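Local coordinates for aminopeptidase-like protein (PDB 5JM6), which probably removes amino-terminal residues from peptides as a dodecameric zinc metalloaminopeptidase of the M18 family and is linked to the Cvt pathway of selective autophagy, at residues V68-V72 and I134-R140; Y74-L79 and W312-M316; G415-C419 and D476-P480; I439-S443 and G505-W510. All blocks are in the same frame, centred on the assembly; numbering follows the deposited sequence.

Contact 1: V68-V72 and I134-R140; sequences VFHVV and IDALTAR
I134 pushes its branched side chain against three valines on the first turn of helix 68-81, each met most closely by a different carbon. I134 CG1 lies 3.5 Å from V68 CG2, I134 CG2 is 3.7 Å from V71 CG1, and I134 CD1 reaches V72 CG2 at 3.6 Å. With CG1 set between the backbone N and the carbonyl carbon (chi1 49°), the ethyl arm crosses V68 and V72 at about right angles, while V71 and I134 run alongside in opposite directions. The other methyl of V68, CG1, rests 4.0 Å above the centre of the F69 ring plane. It also faces the edge of the R140 guanidinium, with V68 CG1 4.4 Å from R140 NH2. R140 is placed from outside by a cation-pi contact with Y161. Next to I134 in the chain, D135 turns its carboxylate away from the helix: OD2 bonds Y161 OH, and OD1 accepts from E339 N and from ND1 of H133. Since H133 is a zinc ligand, D135 is a second-shell residue, consistent with orienting its imidazole. This is the His-Xaa-Asp motif of co-catalytic zinc exopeptidases, at the end of strand 127-133.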
loop_
_atom_site.group_PDB
_atom_site.type_symbol
_atom_site.label_atom_id
_atom_site.label_comp_id
_atom_site.label_asym_id
_atom_site.label_seq_id
_atom_site.Cartn_x
_atom_site.Cartn_y
_atom_site.Cartn_z
ATOM N N VAL A 68 -21.994 19.525 -38.027
ATOM C CA VAL A 68 -22.608 18.507 -38.862
ATOM C C VAL A 68 -23.701 19.124 -39.744
ATOM O O VAL A 68 -23.935 18.664 -40.862
ATOM C CB VAL A 68 -23.168 17.344 -37.997
ATOM C CG1 VAL A 68 -24.377 17.786 -37.184
ATOM C CG2 VAL A 68 -23.502 16.143 -38.857
ATOM N N PHE A 69 -24.332 20.194 -39.267
ATOM C CA PHE A 69 -25.377 20.866 -40.036
ATOM C C PHE A 69 -24.809 21.649 -41.211
ATOM O O PHE A 69 -25.470 21.800 -42.237
ATOM C CB PHE A 69 -26.191 21.794 -39.139
ATOM C CG PHE A 69 -26.795 21.103 -37.962
ATOM C CD1 PHE A 69 -27.818 20.186 -38.135
ATOM C CD2 PHE A 69 -26.335 21.359 -36.684
ATOM C CE1 PHE A 69 -28.374 19.541 -37.052
ATOM C CE2 PHE A 69 -26.888 20.718 -35.598
ATOM C CZ PHE A 69 -27.908 19.808 -35.781
ATOM N N HIS A 70 -23.592 22.156 -41.063
ATOM C CA HIS A 70 -22.940 22.822 -42.180
ATOM C C HIS A 70 -22.540 21.806 -43.242
ATOM O O HIS A 70 -22.603 22.092 -44.436
ATOM C CB HIS A 70 -21.719 23.611 -41.711
ATOM C CG HIS A 70 -22.063 24.850 -40.948
ATOM N ND1 HIS A 70 -22.365 24.838 -39.603
ATOM C CD2 HIS A 70 -22.168 26.141 -41.345
ATOM C CE1 HIS A 70 -22.634 26.067 -39.202
ATOM N NE2 HIS A 70 -22.522 26.877 -40.240
ATOM N N VAL A 71 -22.145 20.616 -42.806
ATOM C CA VAL A 71 -21.684 19.592 -43.734
ATOM C C VAL A 71 -22.799 19.132 -44.669
ATOM O O VAL A 71 -22.591 19.019 -45.876
ATOM C CB VAL A 71 -21.102 18.383 -42.984
ATOM C CG1 VAL A 71 -20.761 17.262 -43.956
ATOM C CG2 VAL A 71 -19.874 18.807 -42.209
ATOM N N VAL A 72 -23.983 18.881 -44.122
ATOM C CA VAL A 72 -25.109 18.472 -44.954
ATOM C C VAL A 72 -25.513 19.607 -45.894
ATOM O O VAL A 72 -25.833 19.371 -47.058
ATOM C CB VAL A 72 -26.312 18.024 -44.101
ATOM C CG1 VAL A 72 -27.598 18.032 -44.918
ATOM C CG2 VAL A 72 -26.055 16.640 -43.536
ATOM N N ILE A 134 -20.527 12.003 -40.403
ATOM C CA ILE A 134 -20.078 13.393 -40.421
ATOM C C ILE A 134 -20.157 14.145 -39.085
ATOM O O ILE A 134 -19.928 15.354 -39.048
ATOM C CB ILE A 134 -20.822 14.189 -41.497
ATOM C CG1 ILE A 134 -22.327 13.972 -41.394
ATOM C CG2 ILE A 134 -20.337 13.770 -42.874
ATOM C CD1 ILE A 134 -23.107 14.869 -42.318
ATOM N N ASP A 135 -20.533 13.467 -38.007
ATOM C CA ASP A 135 -20.414 14.082 -36.689
ATOM C C ASP A 135 -18.961 14.013 -36.235
ATOM O O ASP A 135 -18.208 13.144 -36.674
ATOM C CB ASP A 135 -21.316 13.398 -35.664
ATOM C CG ASP A 135 -20.806 12.031 -35.267
ATOM O OD1 ASP A 135 -20.535 11.213 -36.171
ATOM O OD2 ASP A 135 -20.663 11.780 -34.052
ATOM N N ALA A 136 -18.575 14.906 -35.334
ATOM C CA ALA A 136 -17.224 14.940 -34.797
ATOM C C ALA A 136 -17.284 15.261 -33.318
ATOM O O ALA A 136 -18.263 15.815 -32.858
ATOM C CB ALA A 136 -16.396 15.974 -35.526
ATOM N N LEU A 137 -16.245 14.924 -32.566
ATOM C CA LEU A 137 -16.256 15.225 -31.146
ATOM C C LEU A 137 -16.366 16.726 -31.034
ATOM O O LEU A 137 -15.638 17.450 -31.690
ATOM C CB LEU A 137 -14.972 14.742 -30.483
ATOM C CG LEU A 137 -14.944 13.283 -30.042
ATOM C CD1 LEU A 137 -15.002 12.377 -31.256
ATOM C CD2 LEU A 137 -13.681 13.016 -29.254
ATOM N N THR A 138 -17.272 17.192 -30.189
ATOM C CA THR A 138 -17.529 18.620 -30.042
ATOM C C THR A 138 -18.218 18.901 -28.707
ATOM O O THR A 138 -18.661 17.977 -28.029
ATOM C CB THR A 138 -18.381 19.158 -31.213
ATOM O OG1 THR A 138 -18.334 20.590 -31.230
ATOM C CG2 THR A 138 -19.823 18.685 -31.100
ATOM N N ALA A 139 -18.269 20.169 -28.312
ATOM C CA ALA A 139 -18.875 20.544 -27.037
ATOM C C ALA A 139 -20.148 21.357 -27.242
ATOM O O ALA A 139 -20.096 22.511 -27.664
ATOM C CB ALA A 139 -17.882 21.325 -26.192
ATOM N N ARG A 140 -21.290 20.759 -26.917
ATOM C CA ARG A 140 -22.573 21.404 -27.167
ATOM C C ARG A 140 -23.004 22.304 -26.018
ATOM O O ARG A 140 -22.804 21.980 -24.847
ATOM C CB ARG A 140 -23.649 20.352 -27.440
ATOM C CG ARG A 140 -23.348 19.516 -28.668
ATOM C CD ARG A 140 -24.550 18.728 -29.148
ATOM N NE ARG A 140 -24.721 18.904 -30.587
ATOM C CZ ARG A 140 -24.287 18.049 -31.508
ATOM N NH1 ARG A 140 -23.661 16.936 -31.148
ATOM N NH2 ARG A 140 -24.486 18.307 -32.793
#

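Contact 2: Y74-L79 and W312-M316; sequences YCKQKL and WAAFM
Y74 and W312 are joined by the one hydrogen bond between 74-79 and 312-316. W312 NE1 donates a hydrogen bond to Y74 OH over 3.0 Å, almost straight at 175° and within the indole plane. The same phenol oxygen accepts from K78 NZ at 3.1 Å, one turn further along its own helix, so two donors hold it in place between the helices. Beyond the polar link the aromatic groups lie oblique, the phenol and the five-membered ring of W312 turned 46° apart; F61 meets both. The helices run nearly parallel, their local axes 11.8 Å apart, and belong to the layered alpha/beta catalytic domain of the M18 peptidases, where L79 also packs on strands 102-107 and 111-117. F315 bridges the gap as a knob in a hole made by Y74, C75, K78 and L79, its ring sent across by CG standing anti to the backbone N (chi1 176°). C75 SG lies over one face of that ring, a sulfur-aromatic contact, 3.9 Å from the F315 centroid and close to the normal. Aliphatic carbons meet the rim instead, L79 CG lying 3.6 Å from F315 CE1 and K78 CB 3.9 Å from F315 CZ. M316 CG, one turn on from W312, covers a face of the indole.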
loop_
_atom_site.group_PDB
_atom_site.type_symbol
_atom_site.label_atom_id
_atom_site.label_comp_id
_atom_site.label_asym_id
_atom_site.label_seq_id
_atom_site.Cartn_x
_atom_site.Cartn_y
_atom_site.Cartn_z
ATOM N N TYR A 74 -23.509 21.825 -47.073
ATOM C CA TYR A 74 -22.438 21.864 -48.067
ATOM C C TYR A 74 -22.672 20.825 -49.156
ATOM O O TYR A 74 -22.580 21.124 -50.346
ATOM C CB TYR A 74 -21.083 21.638 -47.384
ATOM C CG TYR A 74 -19.898 21.387 -48.302
ATOM C CD1 TYR A 74 -19.614 20.109 -48.775
ATOM C CD2 TYR A 74 -19.039 22.420 -48.658
ATOM C CE1 TYR A 74 -18.527 19.875 -49.600
ATOM C CE2 TYR A 74 -17.948 22.192 -49.479
ATOM C CZ TYR A 74 -17.696 20.919 -49.947
ATOM O OH TYR A 74 -16.610 20.689 -50.764
ATOM N N CYS A 75 -22.965 19.600 -48.736
ATOM C CA CYS A 75 -23.225 18.515 -49.670
ATOM C C CYS A 75 -24.480 18.790 -50.481
ATOM O O CYS A 75 -24.539 18.496 -51.674
ATOM C CB CYS A 75 -23.363 17.188 -48.923
ATOM S SG CYS A 75 -21.890 16.707 -48.002
ATOM N N LYS A 76 -25.480 19.364 -49.825
ATOM C CA LYS A 76 -26.763 19.598 -50.465
ATOM C C LYS A 76 -26.634 20.642 -51.577
ATOM O O LYS A 76 -27.256 20.509 -52.629
ATOM C CB LYS A 76 -27.803 20.027 -49.426
ATOM C CG LYS A 76 -29.201 20.185 -49.980
ATOM C CD LYS A 76 -30.213 20.521 -48.895
ATOM C CE LYS A 76 -31.569 20.804 -49.526
ATOM N NZ LYS A 76 -32.614 21.207 -48.547
ATOM N N GLN A 77 -25.806 21.660 -51.359
ATOM C CA GLN A 77 -25.609 22.693 -52.374
ATOM C C GLN A 77 -24.788 22.192 -53.560
ATOM O O GLN A 77 -25.004 22.624 -54.688
ATOM C CB GLN A 77 -24.936 23.931 -51.778
ATOM C CG GLN A 77 -25.742 24.647 -50.708
ATOM C CD GLN A 77 -25.050 25.905 -50.215
ATOM O OE1 GLN A 77 -24.029 26.320 -50.765
ATOM N NE2 GLN A 77 -25.602 26.518 -49.175
ATOM N N LYS A 78 -23.845 21.289 -53.318
ATOM C CA LYS A 78 -23.051 20.762 -54.420
ATOM C C LYS A 78 -23.834 19.710 -55.204
ATOM O O LYS A 78 -23.704 19.618 -56.423
ATOM C CB LYS A 78 -21.726 20.190 -53.914
ATOM C CG LYS A 78 -20.879 21.213 -53.172
ATOM C CD LYS A 78 -19.400 20.888 -53.275
ATOM C CE LYS A 78 -18.575 22.149 -53.467
ATOM N NZ LYS A 78 -17.129 21.835 -53.628
ATOM N N LEU A 79 -24.660 18.931 -54.510
ATOM C CA LEU A 79 -25.515 17.961 -55.188
ATOM C C LEU A 79 -26.529 18.666 -56.084
ATOM O O LEU A 79 -26.797 18.218 -57.198
ATOM C CB LEU A 79 -26.235 17.063 -54.181
ATOM C CG LEU A 79 -25.395 16.013 -53.451
ATOM C CD1 LEU A 79 -26.224 15.339 -52.374
ATOM C CD2 LEU A 79 -24.832 14.985 -54.423
ATOM N N TRP A 312 -16.039 13.160 -46.746
ATOM C CA TRP A 312 -15.865 14.126 -47.824
ATOM C C TRP A 312 -15.305 13.462 -49.076
ATOM O O TRP A 312 -15.740 13.760 -50.188
ATOM C CB TRP A 312 -14.952 15.271 -47.390
ATOM C CG TRP A 312 -14.851 16.354 -48.413
ATOM C CD1 TRP A 312 -15.746 17.358 -48.635
ATOM C CD2 TRP A 312 -13.793 16.541 -49.358
ATOM N NE1 TRP A 312 -15.311 18.162 -49.662
ATOM C CE2 TRP A 312 -14.114 17.681 -50.123
ATOM C CE3 TRP A 312 -12.606 15.856 -49.634
ATOM C CZ2 TRP A 312 -13.290 18.151 -51.142
ATOM C CZ3 TRP A 312 -11.789 16.325 -50.646
ATOM C CH2 TRP A 312 -12.135 17.461 -51.388
ATOM N N ALA A 313 -14.349 12.558 -48.894
ATOM C CA ALA A 313 -13.751 11.849 -50.020
ATOM C C ALA A 313 -14.770 10.932 -50.691
ATOM O O ALA A 313 -14.774 10.788 -51.914
ATOM C CB ALA A 313 -12.536 11.056 -49.566
ATOM N N ALA A 314 -15.630 10.314 -49.886
ATOM C CA ALA A 314 -16.696 9.469 -50.413
ATOM C C ALA A 314 -17.680 10.305 -51.222
ATOM O O ALA A 314 -18.059 9.934 -52.333
ATOM C CB ALA A 314 -17.410 8.745 -49.284
ATOM N N PHE A 315 -18.085 11.436 -50.653
ATOM C CA PHE A 315 -18.977 12.373 -51.324
ATOM C C PHE A 315 -18.395 12.819 -52.664
ATOM O O PHE A 315 -19.083 12.791 -53.685
ATOM C CB PHE A 315 -19.243 13.582 -50.421
ATOM C CG PHE A 315 -20.075 14.660 -51.061
ATOM C CD1 PHE A 315 -21.449 14.525 -51.172
ATOM C CD2 PHE A 315 -19.482 15.821 -51.527
ATOM C CE1 PHE A 315 -22.213 15.521 -51.754
ATOM C CE2 PHE A 315 -20.240 16.821 -52.105
ATOM C CZ PHE A 315 -21.607 16.671 -52.220
ATOM N N MET A 316 -17.124 13.215 -52.663
ATOM C CA MET A 316 -16.474 13.670 -53.889
ATOM C C MET A 316 -16.347 12.540 -54.906
ATOM O O MET A 316 -16.419 12.778 -56.112
ATOM C CB MET A 316 -15.093 14.264 -53.591
ATOM C CG MET A 316 -15.116 15.576 -52.814
ATOM S SD MET A 316 -15.911 16.952 -53.677
ATOM C CE MET A 316 -14.755 17.252 -55.012
#

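Contact 3: G415-C419 and D476-P480; sequences GVALC and DVGIP
Antiparallel strand pairing joins A417-C419 to D476-G478, inside the mixed sheet, with strand 417-419 lying between strands 473-481 and 448-450. A417 and G478 form a hydrogen-bonded pair: A417 N reaches G478 O at 2.7 Å and G478 N reaches A417 O at 2.8 Å. L418 and V477 follow as a non-hydrogen-bonded pair, their side chains on the same face of the sheet. Further along, C419 N bonds D476 O at 3.0 Å. The amide of D476 bonds T428 OG1, which also bonds C419 O, so the T428 hydroxyl links the two strands beside the C419-D476 pair. Short-segment axes at 144° reflect a twisted pair. Across the seam the side chains of V416 and V477 cross at about a right angle, CG1 against CG1, and both valines touch F502 of helix 495-514, whereas A417 faces the other way, onto T393. At the far end P480 CD lies 3.6 Å from G415 O. On its other side strand 473-481 bonds to strand 386-394, V477 with S389 and I479 with T393. The latter strand carries the zinc ligand D391, so the pairing extends the central sheet of the M18 catalytic domain outward from its metal site.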
loop_
_atom_site.group_PDB
_atom_site.type_symbol
_atom_site.label_atom_id
_atom_site.label_comp_id
_atom_site.label_asym_id
_atom_site.label_seq_id
_atom_site.Cartn_x
_atom_site.Cartn_y
_atom_site.Cartn_z
ATOM N N GLY A 415 -2.149 5.587 -49.495
ATOM C CA GLY A 415 -3.459 5.173 -49.939
ATOM C C GLY A 415 -4.300 4.715 -48.775
ATOM O O GLY A 415 -3.902 4.819 -47.615
ATOM N N VAL A 416 -5.471 4.192 -49.097
ATOM C CA VAL A 416 -6.426 3.799 -48.086
ATOM C C VAL A 416 -6.031 2.481 -47.418
ATOM O O VAL A 416 -5.437 1.604 -48.047
ATOM C CB VAL A 416 -7.820 3.690 -48.700
ATOM C CG1 VAL A 416 -8.827 3.607 -47.627
ATOM C CG2 VAL A 416 -8.103 4.918 -49.544
ATOM N N ALA A 417 -6.350 2.360 -46.133
ATOM C CA ALA A 417 -6.055 1.154 -45.376
ATOM C C ALA A 417 -7.289 0.275 -45.244
ATOM O O ALA A 417 -8.376 0.758 -44.924
ATOM C CB ALA A 417 -5.516 1.512 -43.998
ATOM N N LEU A 418 -7.120 -1.018 -45.498
ATOM C CA LEU A 418 -8.172 -1.979 -45.205
ATOM C C LEU A 418 -8.012 -2.403 -43.753
ATOM O O LEU A 418 -6.993 -2.980 -43.370
ATOM C CB LEU A 418 -8.110 -3.188 -46.145
ATOM C CG LEU A 418 -8.712 -3.068 -47.552
ATOM C CD1 LEU A 418 -8.227 -1.833 -48.293
ATOM C CD2 LEU A 418 -8.403 -4.313 -48.363
ATOM N N CYS A 419 -9.023 -2.099 -42.949
ATOM C CA CYS A 419 -8.972 -2.345 -41.517
ATOM C C CYS A 419 -9.471 -3.752 -41.213
ATOM O O CYS A 419 -10.574 -4.125 -41.608
ATOM C CB CYS A 419 -9.807 -1.299 -40.773
ATOM S SG CYS A 419 -9.279 -0.948 -39.084
ATOM N N ASP A 476 -14.452 -2.828 -43.897
ATOM C CA ASP A 476 -14.103 -1.567 -43.257
ATOM C C ASP A 476 -12.831 -0.997 -43.844
ATOM O O ASP A 476 -11.799 -1.662 -43.932
ATOM C CB ASP A 476 -13.950 -1.699 -41.744
ATOM C CG ASP A 476 -15.270 -1.600 -41.023
ATOM O OD1 ASP A 476 -16.129 -2.478 -41.216
ATOM O OD2 ASP A 476 -15.487 -0.583 -40.336
ATOM N N VAL A 477 -12.926 0.267 -44.218
ATOM C CA VAL A 477 -11.924 0.922 -45.022
ATOM C C VAL A 477 -11.626 2.276 -44.398
ATOM O O VAL A 477 -12.534 2.947 -43.916
ATOM C CB VAL A 477 -12.429 1.052 -46.474
ATOM C CG1 VAL A 477 -11.705 2.112 -47.222
ATOM C CG2 VAL A 477 -12.317 -0.284 -47.191
ATOM N N GLY A 478 -10.363 2.677 -44.370
ATOM C CA GLY A 478 -10.061 3.973 -43.805
ATOM C C GLY A 478 -8.828 4.666 -44.324
ATOM O O GLY A 478 -7.853 4.040 -44.738
ATOM N N ILE A 479 -8.883 5.990 -44.267
ATOM C CA ILE A 479 -7.757 6.834 -44.613
ATOM C C ILE A 479 -6.958 7.044 -43.336
ATOM O O ILE A 479 -7.525 7.393 -42.302
ATOM C CB ILE A 479 -8.223 8.174 -45.214
ATOM C CG1 ILE A 479 -9.139 7.918 -46.415
ATOM C CG2 ILE A 479 -7.036 9.036 -45.611
ATOM C CD1 ILE A 479 -9.674 9.175 -47.064
ATOM N N PRO A 480 -5.641 6.800 -43.393
ATOM C CA PRO A 480 -4.825 6.847 -42.177
ATOM C C PRO A 480 -4.715 8.248 -41.591
ATOM O O PRO A 480 -4.730 9.240 -42.322
ATOM C CB PRO A 480 -3.460 6.343 -42.652
ATOM C CG PRO A 480 -3.435 6.650 -44.103
ATOM C CD PRO A 480 -4.840 6.461 -44.582
#

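Contact 4: I439-S443 and G505-W510; sequences IAELS and GFLDFW
I439 of helix 430-443 packs against helix 495-514, whose local axis passes 9.2 Å away at a steep 102°. From its CB, which points toward the other helix, two branches part. CG2 rests on backbone, 3.5 Å from G505 O and near the amide N of F506. CG1 passes F509 CB at 4.1 Å, and the chain continues fully extended (chi2 -177°), carrying CD1 outward to F506 and W510. There I439 CD1 lies 3.7 Å from F506 CD1, obliquely to that ring, and 3.9 Å from W510 CA. The tip is therefore set among residues one turn apart, with L436 and I435 of its own helix also touching F506 and W510 respectively. One turn on, L442 and S443 flank the same crossing. L442 CB stands over the centre of the F509 ring, 3.7 Å from its centroid and 6° off the normal, a CH-pi contact, while L442 CD1 meets the CD1 side of that ring. S443 OG lies against the CA of G505, which has no side chain at that point. The hydroxyl donates to I439 O at 2.8 Å, and this carbonyl also takes the amide of S443. No hydrogen bond spans the two segments: the polar hydroxyl is satisfied within its own helix, and cohesion rests on apolar and CH-pi packing.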
loop_
_atom_site.group_PDB
_atom_site.type_symbol
_atom_site.label_atom_id
_atom_site.label_comp_id
_atom_site.label_asym_id
_atom_site.label_seq_id
_atom_site.Cartn_x
_atom_site.Cartn_y
_atom_site.Cartn_z
ATOM N N ILE A 439 -10.206 -4.069 -57.100
ATOM C CA ILE A 439 -10.647 -2.748 -57.527
ATOM C C ILE A 439 -9.476 -1.766 -57.483
ATOM O O ILE A 439 -9.296 -0.967 -58.403
ATOM C CB ILE A 439 -11.825 -2.243 -56.667
ATOM C CG1 ILE A 439 -13.122 -2.895 -57.153
ATOM C CG2 ILE A 439 -11.943 -0.729 -56.732
ATOM C CD1 ILE A 439 -14.364 -2.424 -56.445
ATOM N N ALA A 440 -8.660 -1.859 -56.437
ATOM C CA ALA A 440 -7.492 -0.993 -56.303
ATOM C C ALA A 440 -6.549 -1.117 -57.496
ATOM O O ALA A 440 -5.919 -0.141 -57.900
ATOM C CB ALA A 440 -6.746 -1.303 -55.017
ATOM N N GLU A 441 -6.456 -2.313 -58.066
ATOM C CA GLU A 441 -5.554 -2.523 -59.189
ATOM C C GLU A 441 -6.102 -1.902 -60.471
ATOM O O GLU A 441 -5.343 -1.379 -61.288
ATOM C CB GLU A 441 -5.286 -4.010 -59.396
ATOM C CG GLU A 441 -4.490 -4.303 -60.649
ATOM C CD GLU A 441 -4.218 -5.773 -60.827
ATOM O OE1 GLU A 441 -4.596 -6.555 -59.931
ATOM O OE2 GLU A 441 -3.623 -6.146 -61.860
ATOM N N LEU A 442 -7.417 -1.949 -60.647
ATOM C CA LEU A 442 -8.036 -1.328 -61.810
ATOM C C LEU A 442 -8.008 0.195 -61.691
ATOM O O LEU A 442 -8.067 0.903 -62.697
ATOM C CB LEU A 442 -9.476 -1.814 -61.981
ATOM C CG LEU A 442 -9.701 -3.325 -62.051
ATOM C CD1 LEU A 442 -11.143 -3.655 -61.704
ATOM C CD2 LEU A 442 -9.345 -3.862 -63.428
ATOM N N SER A 443 -7.922 0.687 -60.456
ATOM C CA SER A 443 -7.969 2.122 -60.176
ATOM C C SER A 443 -6.605 2.803 -60.164
ATOM O O SER A 443 -6.524 4.031 -60.157
ATOM C CB SER A 443 -8.641 2.373 -58.824
ATOM O OG SER A 443 -9.888 1.714 -58.728
ATOM N N GLY A 505 -12.960 4.513 -57.584
ATOM C CA GLY A 505 -12.608 3.233 -58.163
ATOM C C GLY A 505 -13.611 2.159 -57.793
ATOM O O GLY A 505 -14.000 1.346 -58.630
ATOM N N PHE A 506 -14.038 2.164 -56.537
ATOM C CA PHE A 506 -14.999 1.179 -56.054
ATOM C C PHE A 506 -16.364 1.344 -56.722
ATOM O O PHE A 506 -16.901 0.389 -57.282
ATOM C CB PHE A 506 -15.129 1.271 -54.533
ATOM C CG PHE A 506 -16.346 0.587 -53.983
ATOM C CD1 PHE A 506 -16.399 -0.794 -53.884
ATOM C CD2 PHE A 506 -17.434 1.328 -53.555
ATOM C CE1 PHE A 506 -17.520 -1.420 -53.376
ATOM C CE2 PHE A 506 -18.557 0.708 -53.045
ATOM C CZ PHE A 506 -18.601 -0.669 -52.954
ATOM N N LEU A 507 -16.921 2.551 -56.669
ATOM C CA LEU A 507 -18.229 2.795 -57.267
ATOM C C LEU A 507 -18.214 2.499 -58.766
ATOM O O LEU A 507 -19.173 1.946 -59.302
ATOM C CB LEU A 507 -18.684 4.236 -57.011
ATOM C CG LEU A 507 -18.872 4.649 -55.545
ATOM C CD1 LEU A 507 -19.067 6.150 -55.432
ATOM C CD2 LEU A 507 -20.036 3.914 -54.897
ATOM N N ASP A 508 -17.119 2.838 -59.439
ATOM C CA ASP A 508 -17.043 2.630 -60.882
ATOM C C ASP A 508 -16.803 1.167 -61.262
ATOM O O ASP A 508 -17.336 0.694 -62.264
ATOM C CB ASP A 508 -15.946 3.507 -61.499
ATOM C CG ASP A 508 -16.308 4.984 -61.509
ATOM O OD1 ASP A 508 -17.453 5.327 -61.144
ATOM O OD2 ASP A 508 -15.450 5.802 -61.898
ATOM N N PHE A 509 -15.974 0.462 -60.496
ATOM C CA PHE A 509 -15.602 -0.903 -60.869
ATOM C C PHE A 509 -16.308 -2.062 -60.157
ATOM O O PHE A 509 -16.078 -3.215 -60.520
ATOM C CB PHE A 509 -14.096 -1.083 -60.689
ATOM C CG PHE A 509 -13.278 -0.432 -61.764
ATOM C CD1 PHE A 509 -13.306 -0.915 -63.061
ATOM C CD2 PHE A 509 -12.471 0.656 -61.476
ATOM C CE1 PHE A 509 -12.551 -0.321 -64.055
ATOM C CE2 PHE A 509 -11.712 1.254 -62.464
ATOM C CZ PHE A 509 -11.752 0.765 -63.756
ATOM N N TRP A 510 -17.158 -1.784 -59.170
ATOM C CA TRP A 510 -17.742 -2.873 -58.384
ATOM C C TRP A 510 -18.503 -3.875 -59.249
ATOM O O TRP A 510 -18.313 -5.084 -59.116
ATOM C CB TRP A 510 -18.676 -2.342 -57.297
ATOM C CG TRP A 510 -19.687 -3.369 -56.876
ATOM C CD1 TRP A 510 -21.034 -3.322 -57.081
ATOM C CD2 TRP A 510 -19.427 -4.615 -56.212
ATOM N NE1 TRP A 510 -21.632 -4.449 -56.572
ATOM C CE2 TRP A 510 -20.667 -5.260 -56.036
ATOM C CE3 TRP A 510 -18.267 -5.243 -55.745
ATOM C CZ2 TRP A 510 -20.782 -6.500 -55.410
ATOM C CZ3 TRP A 510 -18.384 -6.476 -55.125
ATOM C CH2 TRP A 510 -19.632 -7.090 -54.964
#

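How the contacts relate
Contacts 1 and 2 share helix 68-81: its first turn meets the loop after strand 127-133, its later ones helix 305-320, with centres 15 Å apart. Contact 2 touches contact 3 directly, A313 CB lying 4.2 Å from I479 CD1, so helix 305-320 rests against strand 473-481. Strand 417-419 and helix 430-443 follow each other in the chain, and the segments of contacts 3 and 4 alternate along it; their centres are 15 Å apart. Nearness to the zinc site falls in steps: the side chain of D135 is about 7 Å from a bound zinc ion, D476 about 9 Å and W312 about 13 Å, whereas contact 4 lies away from it.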